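Local coordinates for protein methylornithine synthase PylB (Methanosarcina barkeri, PDB 3T7V) that catalyses the radical-based isomerization of L-lysine to (3R)-3-methyl-D-ornithine in pyrrolysine biosynthesis, using a [4Fe-4S] cluster and S-adenosylmethionine, at residues Cys63-Ser68 against Lys101-Ala106; Glu85-Arg90 against Gln306-Ala311; Gln133-Lys136 against Pro142-Ile145; Asp279-Gly282 against Val287-Leu290. All coordinates share one frame; numbering follows the deposited sequence.

How the interactions relate
Four contacts sample one TIM-barrel-like chain from its helical jacket to its ligand pocket. Interactions 1 and 3, with centres about 10 Å apart, each pack a helix (93-103, 126-139) on a strand of the same parallel sheet (58-68, 143-146). In sequence, interaction 1 closes before interaction 3 opens, and interaction 4 follows, within helix 278-291. Interaction 2 joins loops with 215 residues between them, so that interactions 3 and 4 fall between its segments. It also touches its neighbours: Y89 OH meets Y66 O of interaction 1, while D279 of interaction 4 receives the backbone N-H groups of V310 and A311. The pocket for the bound methylornithine product and that for S-adenosylmethionine are thus walled by segments from a strand, a loop and a helix.

Interaction 1. Residues Cys63-Ser68 against Lys101-Ala106; sequences CFIYFS and KTLKGA. With MD0 (5-amino-D-isoleucine), chain D.
L103, near the end of helix 93-103, sends its two methyl branches to two different residues of strand 58-68. CD2 lies 3.7 Å from C63 SG, and CD1 meets I65 CD1 tip to tip at the same separation of 3.7 Å. CD1 also comes within 3.9 Å of C63 SG, so the sulfur sits against both branches of the leucine. C63 and I65 are two apart on the strand and face the helix together; with SG anti to the backbone N (chi1 -174°), the cysteine brings its sulfur up to the leucine branches. F108 and L139 of the surrounding protein also pack on L103, and the whole apolar patch is buried. This is the helix-on-strand packing of a radical SAM barrel, in which strand 58-68 presents one face to the outer helices and the other to the ligand. F64, between C63 and I65, points inward: one face of its ring lies against the bound 5-amino-D-isoleucine, whose CA stands 3.6 Å above the ring plane, offset toward the rim, while F64 CE1 approaches the ligand's CB at 3.5 Å. A serine here would probably leave that side of the ligand without its flat apolar support and open a gap beside its carbon chain. The helix end is looser on its outer side. Beyond L103 the chain makes a type II beta turn, closed by A106 N bonding to L103 O at 3.0 Å; exposed G105 takes a positive phi in it, and exposed K104 forms a salt bridge with E138.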
loop_
_atom_site.group_PDB
_atom_site.type_symbol
_atom_site.label_atom_id
_atom_site.label_comp_id
_atom_site.label_asym_id
_atom_site.label_seq_id
_atom_site.Cartn_x
_atom_site.Cartn_y
_atom_site.Cartn_z
ATOM N N CYS A 63 -3.379 -8.957 5.150
ATOM C CA CYS A 63 -4.597 -8.481 5.872
ATOM C C CYS A 63 -4.404 -7.077 6.381
ATOM O O CYS A 63 -3.318 -6.697 6.734
ATOM C CB CYS A 63 -4.780 -9.386 7.032
ATOM S SG CYS A 63 -6.294 -9.126 7.964
ATOM N N PHE A 64 -5.432 -6.282 6.374
ATOM C CA PHE A 64 -5.334 -4.894 6.821
ATOM C C PHE A 64 -6.124 -4.725 8.101
ATOM O O PHE A 64 -7.362 -4.930 8.129
ATOM C CB PHE A 64 -5.974 -4.035 5.708
ATOM C CG PHE A 64 -5.918 -2.553 6.028
ATOM C CD1 PHE A 64 -4.670 -1.948 6.184
ATOM C CD2 PHE A 64 -7.065 -1.784 6.187
ATOM C CE1 PHE A 64 -4.546 -0.592 6.501
ATOM C CE2 PHE A 64 -6.952 -0.407 6.505
ATOM C CZ PHE A 64 -5.705 0.157 6.664
ATOM N N ILE A 65 -5.454 -4.304 9.152
ATOM C CA ILE A 65 -6.070 -4.046 10.483
ATOM C C ILE A 65 -5.851 -2.610 10.859
ATOM O O ILE A 65 -4.762 -2.216 11.350
ATOM C CB ILE A 65 -5.488 -4.959 11.567
ATOM C CG1 ILE A 65 -5.640 -6.470 11.166
ATOM C CG2 ILE A 65 -6.212 -4.692 12.913
ATOM C CD1 ILE A 65 -5.012 -7.382 12.223
ATOM N N TYR A 66 -6.900 -1.825 10.624
ATOM C CA TYR A 66 -6.857 -0.377 10.943
ATOM C C TYR A 66 -7.333 -0.286 12.386
ATOM O O TYR A 66 -8.530 -0.360 12.671
ATOM C CB TYR A 66 -7.814 0.321 9.970
ATOM C CG TYR A 66 -7.634 1.818 9.822
ATOM C CD1 TYR A 66 -6.755 2.576 10.573
ATOM C CD2 TYR A 66 -8.425 2.470 8.881
ATOM C CE1 TYR A 66 -6.577 3.934 10.350
ATOM C CE2 TYR A 66 -8.284 3.835 8.662
ATOM C CZ TYR A 66 -7.372 4.533 9.418
ATOM O OH TYR A 66 -7.323 5.897 9.144
ATOM N N PHE A 67 -6.358 -0.245 13.324
ATOM C CA PHE A 67 -6.672 -0.464 14.751
ATOM C C PHE A 67 -7.011 0.814 15.535
ATOM O O PHE A 67 -7.515 0.742 16.622
ATOM C CB PHE A 67 -5.544 -1.237 15.484
ATOM C CG PHE A 67 -4.219 -0.555 15.534
ATOM C CD1 PHE A 67 -3.301 -0.808 14.554
ATOM C CD2 PHE A 67 -3.890 0.348 16.544
ATOM C CE1 PHE A 67 -2.078 -0.175 14.548
ATOM C CE2 PHE A 67 -2.679 1.033 16.572
ATOM C CZ PHE A 67 -1.730 0.749 15.544
ATOM N N SER A 68 -6.769 1.963 14.891
ATOM C CA SER A 68 -7.202 3.240 15.455
ATOM C C SER A 68 -7.365 4.245 14.352
ATOM O O SER A 68 -6.436 4.432 13.540
ATOM C CB SER A 68 -6.202 3.786 16.475
ATOM O OG SER A 68 -6.714 5.082 16.889
ATOM N N LYS A 101 -7.695 -13.892 16.434
ATOM C CA LYS A 101 -8.158 -15.303 16.444
ATOM C C LYS A 101 -8.773 -15.622 15.077
ATOM O O LYS A 101 -8.645 -16.767 14.593
ATOM C CB LYS A 101 -9.154 -15.534 17.547
ATOM C CG LYS A 101 -8.405 -15.595 18.871
ATOM C CD LYS A 101 -9.330 -15.980 20.041
ATOM C CE LYS A 101 -8.769 -15.596 21.408
ATOM N NZ LYS A 101 -9.789 -16.025 22.450
ATOM N N THR A 102 -9.412 -14.639 14.426
ATOM C CA THR A 102 -10.097 -14.930 13.203
ATOM C C THR A 102 -9.119 -15.034 12.034
ATOM O O THR A 102 -9.499 -15.477 10.967
ATOM C CB THR A 102 -11.202 -13.859 12.847
ATOM O OG1 THR A 102 -10.615 -12.585 12.558
ATOM C CG2 THR A 102 -12.140 -13.649 13.976
ATOM N N LEU A 103 -7.851 -14.607 12.238
ATOM C CA LEU A 103 -6.853 -14.561 11.173
ATOM C C LEU A 103 -5.988 -15.822 11.174
ATOM O O LEU A 103 -5.333 -16.172 10.145
ATOM C CB LEU A 103 -5.913 -13.337 11.367
ATOM C CG LEU A 103 -6.720 -12.061 11.215
ATOM C CD1 LEU A 103 -5.782 -10.921 11.394
ATOM C CD2 LEU A 103 -7.475 -11.987 9.902
ATOM N N LYS A 104 -5.954 -16.512 12.334
ATOM C CA LYS A 104 -4.982 -17.641 12.478
ATOM C C LYS A 104 -5.371 -18.740 11.513
ATOM O O LYS A 104 -6.497 -19.237 11.546
ATOM C CB LYS A 104 -5.052 -18.154 13.921
ATOM C CG LYS A 104 -4.463 -17.126 14.877
ATOM C CD LYS A 104 -4.596 -17.645 16.335
ATOM C CE LYS A 104 -4.280 -16.495 17.273
ATOM N NZ LYS A 104 -4.289 -16.963 18.673
ATOM N N GLY A 105 -4.359 -19.127 10.733
ATOM C CA GLY A 105 -4.549 -20.189 9.725
ATOM C C GLY A 105 -5.455 -19.843 8.558
ATOM O O GLY A 105 -5.828 -20.730 7.820
ATOM N N ALA A 106 -5.731 -18.554 8.328
ATOM C CA ALA A 106 -6.593 -18.153 7.251
ATOM C C ALA A 106 -5.880 -18.121 5.931
ATOM O O ALA A 106 -6.570 -18.168 4.903
ATOM C CB ALA A 106 -7.263 -16.784 7.516
HETATM C C MD0 D . -4.297 -0.764 1.508
HETATM N N MD0 D . -6.175 0.066 2.802
HETATM O O MD0 D . -3.386 -1.614 1.437
HETATM C CA MD0 D . -4.766 -0.310 2.852
HETATM C CB MD0 D . -3.908 0.892 3.352
HETATM C CD MD0 D . -1.630 1.267 4.517
HETATM N NE MD0 D . -0.306 0.685 4.697
HETATM C CG MD0 D . -2.454 0.386 3.584
HETATM C CG2 MD0 D . -3.891 2.104 2.386
HETATM O OXT MD0 D . -4.840 -0.271 0.512
#

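Interaction 2. Residues Glu85-Arg90 against Gln306-Ala311; sequences EINRYR and QLEGVA. With SAM (S-adenosylmethionine), chain C.
The phenol of Y89 runs alongside E308, the two side chains passing in opposite directions, and its hydroxyl reaches the backbone of the opposing loop. From CB, a chi1 of 67° puts CG between the backbone N and the carbonyl carbon and sends the ring toward residues 306-311. CE1 lies 3.7 Å from E308 CD; the carboxylate sits at the ring's edge, its plane nearly perpendicular to the ring, at 89°. On the other flank CE2 is 3.9 Å from L307 CD2, with the leucine crossing at about a right angle. At the tip, OH accepts an almost straight hydrogen bond from E308 N at 3.2 Å and also bonds to Y66 O, so it ties the 306-311 loop to strand 58-68. E308 is held further by waters: one bridges N87 O and E308 OE1, the other N87 OD1 and E308 OE2, while Y80 OH also bonds OE1. Two residues on, V310 CG1 touches C8 of S-adenosylmethionine at 3.3 Å, and A311 CB lies near its N1. Loops gathered at the C-terminal ends of the barrel strands to wall a cofactor site are typical of the TIM-barrel architecture of radical SAM enzymes.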
loop_
_atom_site.group_PDB
_atom_site.type_symbol
_atom_site.label_atom_id
_atom_site.label_comp_id
_atom_site.label_asym_id
_atom_site.label_seq_id
_atom_site.Cartn_x
_atom_site.Cartn_y
_atom_site.Cartn_z
ATOM N N GLU A 85 -14.870 16.017 11.306
ATOM C CA GLU A 85 -15.667 15.547 12.420
ATOM C C GLU A 85 -16.431 14.305 12.045
ATOM O O GLU A 85 -17.534 14.336 11.406
ATOM C CB GLU A 85 -16.615 16.684 12.800
ATOM C CG GLU A 85 -15.919 17.953 13.402
ATOM C CD GLU A 85 -16.875 19.015 13.983
ATOM O OE1 GLU A 85 -16.992 20.146 13.401
ATOM O OE2 GLU A 85 -17.526 18.745 15.017
ATOM N N ILE A 86 -15.827 13.161 12.377
ATOM C CA ILE A 86 -16.291 11.873 11.869
ATOM C C ILE A 86 -16.351 10.847 13.026
ATOM O O ILE A 86 -15.803 11.086 14.117
ATOM C CB ILE A 86 -15.320 11.331 10.771
ATOM C CG1 ILE A 86 -13.903 11.188 11.355
ATOM C CG2 ILE A 86 -15.320 12.248 9.534
ATOM C CD1 ILE A 86 -12.987 10.370 10.447
ATOM N N ASN A 87 -16.893 9.698 12.703
ATOM C CA ASN A 87 -16.893 8.565 13.656
ATOM C C ASN A 87 -15.427 8.116 13.687
ATOM O O ASN A 87 -14.772 8.050 12.621
ATOM C CB ASN A 87 -17.802 7.447 13.162
ATOM C CG ASN A 87 -17.728 6.249 14.049
ATOM O OD1 ASN A 87 -17.252 5.158 13.659
ATOM N ND2 ASN A 87 -17.916 6.499 15.249
ATOM N N ARG A 88 -14.915 7.805 14.897
ATOM C CA ARG A 88 -13.547 7.310 15.079
ATOM C C ARG A 88 -13.568 6.240 16.151
ATOM O O ARG A 88 -14.384 6.271 17.082
ATOM C CB ARG A 88 -12.636 8.395 15.590
ATOM C CG ARG A 88 -12.432 9.415 14.437
ATOM C CD ARG A 88 -11.471 10.443 14.806
ATOM N NE ARG A 88 -11.526 11.604 13.953
ATOM C CZ ARG A 88 -10.665 11.813 12.944
ATOM N NH1 ARG A 88 -9.690 10.954 12.609
ATOM N NH2 ARG A 88 -10.760 12.961 12.267
ATOM N N TYR A 89 -12.706 5.233 15.980
ATOM C CA TYR A 89 -12.643 4.149 16.937
ATOM C C TYR A 89 -11.219 3.830 17.299
ATOM O O TYR A 89 -10.285 4.151 16.519
ATOM C CB TYR A 89 -13.390 2.896 16.389
ATOM C CG TYR A 89 -12.744 2.239 15.163
ATOM C CD1 TYR A 89 -13.220 2.473 13.873
ATOM C CD2 TYR A 89 -11.643 1.349 15.324
ATOM C CE1 TYR A 89 -12.654 1.859 12.768
ATOM C CE2 TYR A 89 -11.011 0.753 14.189
ATOM C CZ TYR A 89 -11.560 0.986 12.952
ATOM O OH TYR A 89 -10.945 0.382 11.869
ATOM N N ARG A 90 -11.034 3.113 18.390
ATOM C CA ARG A 90 -9.680 2.672 18.841
ATOM C C ARG A 90 -9.907 1.303 19.433
ATOM O O ARG A 90 -10.593 1.157 20.457
ATOM C CB ARG A 90 -9.134 3.653 19.852
ATOM C CG ARG A 90 -7.751 3.265 20.364
ATOM C CD ARG A 90 -7.247 4.248 21.427
ATOM N NE ARG A 90 -7.110 5.647 20.903
ATOM C CZ ARG A 90 -7.815 6.717 21.263
ATOM N NH1 ARG A 90 -8.924 6.616 22.086
ATOM N NH2 ARG A 90 -7.479 7.882 20.825
ATOM N N GLN A 306 -16.034 -5.186 11.136
ATOM C CA GLN A 306 -16.596 -3.866 10.948
ATOM C C GLN A 306 -15.436 -2.917 10.717
ATOM O O GLN A 306 -15.601 -1.700 10.689
ATOM C CB GLN A 306 -17.262 -3.462 12.240
ATOM C CG GLN A 306 -16.486 -4.009 13.437
ATOM C CD GLN A 306 -17.030 -3.577 14.784
ATOM O OE1 GLN A 306 -16.559 -2.586 15.349
ATOM N NE2 GLN A 306 -18.012 -4.321 15.318
ATOM N N LEU A 307 -14.208 -3.455 10.625
ATOM C CA LEU A 307 -13.029 -2.549 10.514
ATOM C C LEU A 307 -13.074 -1.799 9.206
ATOM O O LEU A 307 -13.642 -2.247 8.210
ATOM C CB LEU A 307 -11.701 -3.326 10.559
ATOM C CG LEU A 307 -11.412 -4.027 11.928
ATOM C CD1 LEU A 307 -10.118 -4.806 11.859
ATOM C CD2 LEU A 307 -11.369 -3.002 13.047
ATOM N N GLU A 308 -12.412 -0.660 9.185
ATOM C CA GLU A 308 -12.437 0.223 7.963
ATOM C C GLU A 308 -11.190 0.034 7.099
ATOM O O GLU A 308 -10.134 -0.481 7.539
ATOM C CB GLU A 308 -12.542 1.693 8.448
ATOM C CG GLU A 308 -13.976 1.863 9.049
ATOM C CD GLU A 308 -14.342 3.134 9.684
ATOM O OE1 GLU A 308 -13.590 4.110 9.534
ATOM O OE2 GLU A 308 -15.452 3.134 10.340
ATOM N N GLY A 309 -11.329 0.386 5.825
ATOM C CA GLY A 309 -10.167 0.654 4.944
ATOM C C GLY A 309 -9.798 2.138 5.142
ATOM O O GLY A 309 -10.230 2.808 6.079
ATOM N N VAL A 310 -9.035 2.670 4.215
ATOM C CA VAL A 310 -8.622 4.114 4.277
ATOM C C VAL A 310 -9.356 4.932 3.224
ATOM O O VAL A 310 -9.940 5.998 3.576
ATOM C CB VAL A 310 -7.075 4.291 4.094
ATOM C CG1 VAL A 310 -6.732 5.788 4.202
ATOM C CG2 VAL A 310 -6.380 3.470 5.202
ATOM N N ALA A 311 -9.364 4.464 1.992
ATOM C CA ALA A 311 -10.102 5.153 0.917
ATOM C C ALA A 311 -11.568 4.728 0.921
ATOM O O ALA A 311 -12.458 5.526 0.545
ATOM C CB ALA A 311 -9.422 4.905 -0.412
HETATM N N SAM C . -1.470 7.613 9.148
HETATM C CA SAM C . -0.405 6.911 8.602
HETATM C C SAM C . 0.205 7.536 7.413
HETATM O O SAM C . -0.300 8.566 6.921
HETATM O OXT SAM C . 1.317 7.045 7.007
HETATM C CB SAM C . -0.801 5.807 7.910
HETATM C CG SAM C . -1.993 5.801 7.042
HETATM S SD SAM C . -1.619 5.217 5.334
HETATM C CE SAM C . -2.582 3.731 5.266
HETATM C "C5'" SAM C . -2.629 6.320 4.369
HETATM C "C4'" SAM C . -2.178 6.467 3.118
HETATM O "O4'" SAM C . -3.564 5.935 2.627
HETATM C "C3'" SAM C . -1.804 7.681 2.729
HETATM O "O3'" SAM C . -0.417 7.316 2.699
HETATM C "C2'" SAM C . -2.358 7.466 1.314
HETATM O "O2'" SAM C . -1.361 6.980 0.357
HETATM C "C1'" SAM C . -3.593 6.548 1.334
HETATM N N9 SAM C . -4.849 7.386 1.337
HETATM C C8 SAM C . -5.374 8.186 2.314
HETATM N N7 SAM C . -6.470 8.772 1.854
HETATM C C5 SAM C . -6.667 8.334 0.564
HETATM C C6 SAM C . -7.607 8.670 -0.422
HETATM N N6 SAM C . -8.590 9.547 -0.213
HETATM N N1 SAM C . -7.553 8.028 -1.598
HETATM C C2 SAM C . -6.562 7.131 -1.878
HETATM N N3 SAM C . -5.572 6.869 -0.991
HETATM C C4 SAM C . -5.656 7.467 0.240
HETATM O O HOH W 1 -13.569 5.520 12.013
HETATM O O HOH W 2 -17.081 5.109 10.664
#

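Interaction 3. Residues Gln133-Lys136 against Pro142-Ile145; sequences QIVK and PIMI
K136 and V135 of helix 126-139 pack on I143, at the start of strand 143-146. The helix leads through a short loop into this strand, and together with the preceding parallel strand 110-115 they make a beta-alpha-beta crossover of the radical SAM barrel, so the chain returns to the sheet it has just left. P142 comes first along the second segment. Its CB points away from helix 126-139, and the ring packs on helix 341-345, but its CA lies 3.9 Å from K136 NZ, where the lysine chain passes. I143 follows and carries most of this segment's share of the contact. With CG1 anti to the carbonyl carbon (chi1 -69°), its long branch projects at the helix, and the terminal CD1 reaches K136 CD at 3.7 Å and V135 CG1 at 4.0 Å. The isoleucine crosses both side chains obliquely, its CD1 also 3.9 Å from K136 CB. Next, M144 takes the other side of the strand, toward the barrel interior, where it packs on D112 and A167 of the flanking strands. I145 again lies on the helix side but packs on L166. The lysine thus offers its aliphatic carbons to I143 while its charged end goes elsewhere. A bend at chi2 (75°) turns the chain along the strand's beginning, where K136 NZ hydrogen-bonds to the carbonyl oxygens of G162 and L141.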
loop_
_atom_site.group_PDB
_atom_site.type_symbol
_atom_site.label_atom_id
_atom_site.label_comp_id
_atom_site.label_asym_id
_atom_site.label_seq_id
_atom_site.Cartn_x
_atom_site.Cartn_y
_atom_site.Cartn_z
ATOM N N GLN A 133 3.890 -6.393 20.021
ATOM C CA GLN A 133 4.314 -7.619 20.710
ATOM C C GLN A 133 3.125 -8.574 20.807
ATOM O O GLN A 133 3.275 -9.768 20.554
ATOM C CB GLN A 133 4.814 -7.252 22.100
ATOM C CG GLN A 133 5.209 -8.508 22.922
ATOM C CD GLN A 133 5.677 -8.181 24.319
ATOM O OE1 GLN A 133 5.966 -7.064 24.632
ATOM N NE2 GLN A 133 5.671 -9.164 25.193
ATOM N N ILE A 134 1.940 -8.103 21.184
ATOM C CA ILE A 134 0.770 -8.971 21.341
ATOM C C ILE A 134 0.366 -9.558 20.053
ATOM O O ILE A 134 0.082 -10.776 19.982
ATOM C CB ILE A 134 -0.400 -8.213 22.043
ATOM C CG1 ILE A 134 -0.032 -7.999 23.518
ATOM C CG2 ILE A 134 -1.711 -8.981 21.898
ATOM C CD1 ILE A 134 -0.864 -6.957 24.198
ATOM N N VAL A 135 0.292 -8.746 18.993
ATOM C CA VAL A 135 -0.063 -9.329 17.711
ATOM C C VAL A 135 0.976 -10.360 17.213
ATOM O O VAL A 135 0.619 -11.414 16.655
ATOM C CB VAL A 135 -0.241 -8.197 16.647
ATOM C CG1 VAL A 135 -0.490 -8.823 15.257
ATOM C CG2 VAL A 135 -1.431 -7.278 17.088
ATOM N N LYS A 136 2.278 -10.108 17.402
ATOM C CA LYS A 136 3.310 -11.055 16.951
ATOM C C LYS A 136 3.153 -12.347 17.776
ATOM O O LYS A 136 3.277 -13.449 17.232
ATOM C CB LYS A 136 4.687 -10.456 17.140
ATOM C CG LYS A 136 5.775 -11.243 16.418
ATOM C CD LYS A 136 5.697 -10.956 14.928
ATOM C CE LYS A 136 6.852 -11.632 14.271
ATOM N NZ LYS A 136 6.876 -11.181 12.804
ATOM N N PRO A 142 4.649 -12.444 9.633
ATOM C CA PRO A 142 5.220 -11.116 9.315
ATOM C C PRO A 142 4.258 -9.989 9.534
ATOM O O PRO A 142 3.041 -10.135 9.252
ATOM C CB PRO A 142 5.551 -11.233 7.813
ATOM C CG PRO A 142 5.729 -12.758 7.631
ATOM C CD PRO A 142 4.662 -13.355 8.502
ATOM N N ILE A 143 4.755 -8.941 10.124
ATOM C CA ILE A 143 3.926 -7.762 10.448
ATOM C C ILE A 143 4.422 -6.555 9.706
ATOM O O ILE A 143 5.631 -6.215 9.738
ATOM C CB ILE A 143 3.983 -7.426 11.972
ATOM C CG1 ILE A 143 3.281 -8.501 12.756
ATOM C CG2 ILE A 143 3.304 -6.056 12.285
ATOM C CD1 ILE A 143 3.359 -8.233 14.260
ATOM N N MET A 144 3.505 -5.898 9.005
ATOM C CA MET A 144 3.760 -4.573 8.426
ATOM C C MET A 144 3.148 -3.586 9.412
ATOM O O MET A 144 2.048 -3.827 9.926
ATOM C CB MET A 144 3.040 -4.446 7.075
ATOM C CG MET A 144 3.005 -3.000 6.567
ATOM S SD MET A 144 2.271 -3.049 4.867
ATOM C CE MET A 144 3.735 -3.332 4.000
ATOM N N ILE A 145 3.860 -2.545 9.743
ATOM C CA ILE A 145 3.286 -1.436 10.550
ATOM C C ILE A 145 3.163 -0.218 9.685
ATOM O O ILE A 145 4.092 0.133 8.890
ATOM C CB ILE A 145 4.106 -1.198 11.846
ATOM C CG1 ILE A 145 5.560 -0.830 11.546
ATOM C CG2 ILE A 145 3.904 -2.328 12.843
ATOM C CD1 ILE A 145 6.327 -0.319 12.801
#

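Interaction 4. Residues Asp279-Gly282 against Val287-Leu290; sequences DLEG and VLRL. With MD0 (5-amino-D-isoleucine), chain D.
E281 and R289 meet in a salt bridge within helix 278-291, their side chains crossing at about a right angle. With CG anti to the carbonyl carbon (chi1 -71°), the R289 chain runs extended from CG to NE and carries the guanidinium back to E281. R289 NH1 donates to E281 OE1 at 2.7 Å in a nearly straight bond (168°), and the acceptor lies almost exactly in the guanidinium plane. OE1 uses its anti lone pair, and the two planes stand 68° apart. NH2 adds only a weak, bent second bond to the same OE1, at 3.3 Å, so one oxygen receives two donors. The arginine has further partners: NE forms a salt bridge with E258 of helix 258-268, and NH1 bonds back to G285 O, while L280 CB approaches NH2 at 3.6 Å. A methionine in its place would probably leave the carboxylates of E281 and E258 without their cationic mate and the G285 carbonyl without this donor. At the start of the same helix, D279 OD2 accepts a weak hydrogen bond from the amino N of 5-amino-D-isoleucine at 3.1 Å and also takes the backbone N-H groups of V310 and A311; OD1 pairs with R322 and N312 N. Donors converging on both oxygens would tend to keep the carboxylate fixed in rotation. One helix, weakly bonded at its first turn, thus carries two ionic networks: the arginine links it to a neighbouring helix, and the aspartate joins the bound product to the loop that lines the S-adenosylmethionine site.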
loop_
_atom_site.group_PDB
_atom_site.type_symbol
_atom_site.label_atom_id
_atom_site.label_comp_id
_atom_site.label_asym_id
_atom_site.label_seq_id
_atom_site.Cartn_x
_atom_site.Cartn_y
_atom_site.Cartn_z
ATOM N N ASP A 279 -9.013 -1.574 -1.594
ATOM C CA ASP A 279 -9.632 -0.370 -1.035
ATOM C C ASP A 279 -10.143 0.620 -2.117
ATOM O O ASP A 279 -10.975 1.491 -1.821
ATOM C CB ASP A 279 -8.552 0.353 -0.184
ATOM C CG ASP A 279 -9.101 1.183 0.955
ATOM O OD1 ASP A 279 -10.244 1.004 1.430
ATOM O OD2 ASP A 279 -8.256 1.987 1.463
ATOM N N LEU A 280 -9.657 0.445 -3.341
ATOM C CA LEU A 280 -9.957 1.424 -4.390
ATOM C C LEU A 280 -11.138 1.025 -5.308
ATOM O O LEU A 280 -11.936 1.885 -5.709
ATOM C CB LEU A 280 -8.727 1.566 -5.286
ATOM C CG LEU A 280 -7.560 1.931 -4.312
ATOM C CD1 LEU A 280 -6.227 1.478 -4.793
ATOM C CD2 LEU A 280 -7.726 3.374 -3.808
ATOM N N GLU A 281 -11.266 -0.277 -5.611
ATOM C CA GLU A 281 -12.243 -0.794 -6.581
ATOM C C GLU A 281 -12.670 -2.233 -6.212
ATOM O O GLU A 281 -13.324 -2.948 -7.005
ATOM C CB GLU A 281 -11.670 -0.694 -8.020
ATOM C CG GLU A 281 -11.755 0.671 -8.701
ATOM C CD GLU A 281 -11.438 0.610 -10.221
ATOM O OE1 GLU A 281 -10.390 0.036 -10.659
ATOM O OE2 GLU A 281 -12.265 1.136 -11.002
ATOM N N GLY A 282 -12.290 -2.689 -5.007
ATOM C CA GLY A 282 -12.661 -4.045 -4.535
ATOM C C GLY A 282 -12.037 -5.170 -5.352
ATOM O O GLY A 282 -11.029 -5.003 -5.989
ATOM N N VAL A 287 -8.612 -7.709 -9.869
ATOM C CA VAL A 287 -8.331 -8.428 -11.095
ATOM C C VAL A 287 -7.564 -7.521 -12.084
ATOM O O VAL A 287 -6.522 -7.939 -12.622
ATOM C CB VAL A 287 -9.647 -8.929 -11.720
ATOM C CG1 VAL A 287 -9.350 -9.683 -13.033
ATOM C CG2 VAL A 287 -10.301 -9.892 -10.724
ATOM N N LEU A 288 -8.010 -6.289 -12.238
ATOM C CA LEU A 288 -7.406 -5.363 -13.191
ATOM C C LEU A 288 -5.961 -5.048 -12.762
ATOM O O LEU A 288 -5.010 -4.916 -13.572
ATOM C CB LEU A 288 -8.218 -4.072 -13.211
ATOM C CG LEU A 288 -9.617 -4.181 -13.867
ATOM C CD1 LEU A 288 -10.454 -2.922 -13.680
ATOM C CD2 LEU A 288 -9.441 -4.487 -15.340
ATOM N N ARG A 289 -5.810 -4.908 -11.447
ATOM C CA ARG A 289 -4.454 -4.507 -10.891
ATOM C C ARG A 289 -3.487 -5.654 -10.967
ATOM O O ARG A 289 -2.305 -5.453 -11.350
ATOM C CB ARG A 289 -4.609 -4.008 -9.439
ATOM C CG ARG A 289 -5.306 -2.626 -9.378
ATOM C CD ARG A 289 -6.058 -2.368 -8.064
ATOM N NE ARG A 289 -6.487 -0.957 -8.083
ATOM C CZ ARG A 289 -7.550 -0.468 -8.769
ATOM N NH1 ARG A 289 -8.326 -1.268 -9.529
ATOM N NH2 ARG A 289 -7.791 0.848 -8.740
ATOM N N LEU A 290 -3.904 -6.880 -10.633
ATOM C CA LEU A 290 -3.039 -8.048 -10.896
ATOM C C LEU A 290 -2.702 -8.219 -12.380
ATOM O O LEU A 290 -1.510 -8.489 -12.735
ATOM C CB LEU A 290 -3.662 -9.374 -10.394
ATOM C CG LEU A 290 -3.847 -9.390 -8.843
ATOM C CD1 LEU A 290 -4.805 -10.546 -8.489
ATOM C CD2 LEU A 290 -2.473 -9.563 -8.129
HETATM C C MD0 D . -4.297 -0.764 1.508
HETATM N N MD0 D . -6.175 0.066 2.802
HETATM O O MD0 D . -3.386 -1.614 1.437
HETATM C CA MD0 D . -4.766 -0.310 2.852
HETATM C CB MD0 D . -3.908 0.892 3.352
HETATM C CD MD0 D . -1.630 1.267 4.517
HETATM N NE MD0 D . -0.306 0.685 4.697
HETATM C CG MD0 D . -2.454 0.386 3.584
HETATM C CG2 MD0 D . -3.891 2.104 2.386
HETATM O OXT MD0 D . -4.840 -0.271 0.512
#